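Local structure of insecticidal crystal protein Cry7Cal (Bacillus thuringiensis, 5ZI1) at residues A148-F153 with F233-D237. The protein is an insecticidal delta-endotoxin active against a locust, and probably acts by binding a receptor in the insect host. Sequence-based numbering, arbitrary orientation.
Sequences ANLHLF and FPIYD
Phe153 and Tyr236 mark the closest backbone approach, with 5.9 Å between Phe153 CA and Tyr236 CA. Residues 148-153 are about one and a half turns of helix 141-165 in the N-terminal helical-bundle domain of this three-domain Cry toxin. Residues 233-237 run from a short, weakly bonded helix into a turn, after helix 208-227. The contact packs this short segment against helix 141-165 of the bundle. Gln179 of helix 169-202 bridges the two backbones, since its NE2 is hydrogen-bonded to both Leu152 O and Tyr236 O.

Tyr236 reaches across to the helix. CG lies beside the backbone N and anti to the carbonyl carbon (chi1 -64°), which points the ring at the helix, where it meets Asn149, Leu152 and Phe153. Tyr236 OH donates a hydrogen bond to Asn149 OD1 at 2.6 Å. The C=O...donor angle is 117°, and the hydroxyl is tilted from the carbonyl plane. Asn149 OD1 also lies near the plane of the tyrosine ring, at its edge. Phe153 CB sits over a face of that ring in a CH-pi contact, 4.0 Å from the centroid of Tyr236. The two aromatic rings meet obliquely, and the Phe153 ring leads off to Phe40 of helix 33-47. Leu152 CB packs on Tyr236 CD2.

The Phe233 ring meets Asn149 and Leu152. Asn149 OD1 lies at the ring edge, 3.4 Å from Phe233 CE1, with the amide and ring planes 20° apart. The buried amide oxygen therefore receives the tyrosine hydroxyl and also touches an aromatic edge. Leu152 covers part of one face of the Phe233 ring through a single methyl: CD1 lies 3.6 Å from the centroid of Phe233 and is nearest to Phe233 CG at 3.4 Å.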
# COMPACT_ATOMS: atom_id res chain seq x y z
N ALA A 148 -8.98 -8.46 -12.58
CA ALA A 148 -7.79 -8.13 -13.33
C ALA A 148 -6.59 -8.88 -12.77
O ALA A 148 -5.80 -9.49 -13.51
CB ALA A 148 -7.55 -6.62 -13.28
N ASN A 149 -6.47 -8.87 -11.44
CA ASN A 149 -5.36 -9.53 -10.80
C ASN A 149 -5.33 -11.02 -11.14
O ASN A 149 -4.27 -11.57 -11.47
CB ASN A 149 -5.44 -9.33 -9.29
CG ASN A 149 -4.30 -9.96 -8.59
OD1 ASN A 149 -3.15 -9.54 -8.77
ND2 ASN A 149 -4.58 -11.01 -7.85
N LEU A 150 -6.48 -11.68 -11.06
CA LEU A 150 -6.50 -13.11 -11.37
C LEU A 150 -6.10 -13.37 -12.82
O LEU A 150 -5.41 -14.35 -13.11
CB LEU A 150 -7.89 -13.69 -11.10
CG LEU A 150 -8.38 -13.70 -9.65
CD1 LEU A 150 -9.75 -14.34 -9.59
CD2 LEU A 150 -7.40 -14.43 -8.74
N HIS A 151 -6.53 -12.51 -13.74
CA HIS A 151 -6.23 -12.70 -15.16
C HIS A 151 -4.73 -12.64 -15.40
O HIS A 151 -4.16 -13.53 -16.03
CB HIS A 151 -6.96 -11.64 -15.99
CG HIS A 151 -6.89 -11.86 -17.48
ND1 HIS A 151 -7.18 -10.87 -18.39
CD2 HIS A 151 -6.58 -12.96 -18.20
CE1 HIS A 151 -7.04 -11.35 -19.61
NE2 HIS A 151 -6.69 -12.62 -19.52
N LEU A 152 -4.08 -11.60 -14.87
CA LEU A 152 -2.64 -11.45 -15.04
C LEU A 152 -1.90 -12.65 -14.47
O LEU A 152 -0.94 -13.16 -15.08
CB LEU A 152 -2.17 -10.16 -14.37
CG LEU A 152 -2.70 -8.94 -15.10
CD1 LEU A 152 -2.29 -7.67 -14.40
CD2 LEU A 152 -2.17 -8.99 -16.51
N PHE A 153 -2.34 -13.12 -13.30
CA PHE A 153 -1.72 -14.27 -12.66
C PHE A 153 -1.95 -15.54 -13.45
O PHE A 153 -1.04 -16.37 -13.60
CB PHE A 153 -2.25 -14.42 -11.24
CG PHE A 153 -1.89 -15.73 -10.62
CD1 PHE A 153 -0.56 -16.04 -10.35
CD2 PHE A 153 -2.87 -16.65 -10.32
CE1 PHE A 153 -0.22 -17.25 -9.79
CE2 PHE A 153 -2.53 -17.87 -9.75
CZ PHE A 153 -1.21 -18.16 -9.49
N PHE A 233 1.32 -6.52 -10.37
CA PHE A 233 1.05 -6.77 -11.78
C PHE A 233 2.32 -6.99 -12.62
O PHE A 233 2.40 -8.02 -13.29
CB PHE A 233 0.19 -5.63 -12.35
CG PHE A 233 -1.26 -5.65 -11.87
CD1 PHE A 233 -1.68 -6.56 -10.92
CD2 PHE A 233 -2.19 -4.77 -12.40
CE1 PHE A 233 -2.99 -6.58 -10.49
CE2 PHE A 233 -3.50 -4.79 -11.99
CZ PHE A 233 -3.90 -5.69 -11.02
N PRO A 234 3.33 -6.11 -12.59
CA PRO A 234 4.55 -6.42 -13.34
C PRO A 234 5.31 -7.64 -12.82
O PRO A 234 6.05 -8.26 -13.59
CB PRO A 234 5.40 -5.14 -13.19
CG PRO A 234 4.48 -4.12 -12.59
CD PRO A 234 3.49 -4.89 -11.80
N ILE A 235 5.17 -8.00 -11.54
CA ILE A 235 5.88 -9.18 -11.05
C ILE A 235 5.31 -10.47 -11.63
O ILE A 235 6.01 -11.49 -11.65
CB ILE A 235 5.89 -9.16 -9.50
CG1 ILE A 235 6.77 -8.01 -9.03
CG2 ILE A 235 6.41 -10.47 -8.91
CD1 ILE A 235 6.50 -7.58 -7.68
N TYR A 236 4.09 -10.45 -12.17
CA TYR A 236 3.60 -11.66 -12.82
C TYR A 236 4.31 -11.93 -14.14
O TYR A 236 4.03 -12.95 -14.79
CB TYR A 236 2.09 -11.59 -13.06
CG TYR A 236 1.22 -11.51 -11.82
CD1 TYR A 236 1.51 -12.26 -10.68
CD2 TYR A 236 0.11 -10.68 -11.79
CE1 TYR A 236 0.71 -12.18 -9.57
CE2 TYR A 236 -0.69 -10.59 -10.67
CZ TYR A 236 -0.39 -11.34 -9.57
OH TYR A 236 -1.18 -11.25 -8.45
N ASP A 237 5.19 -11.01 -14.56
CA ASP A 237 6.06 -11.18 -15.72
C ASP A 237 7.14 -12.19 -15.36
O ASP A 237 8.14 -11.85 -14.73
CB ASP A 237 6.65 -9.83 -16.11
CG ASP A 237 7.58 -9.89 -17.31
OD1 ASP A 237 8.04 -11.00 -17.68
OD2 ASP A 237 7.90 -8.81 -17.86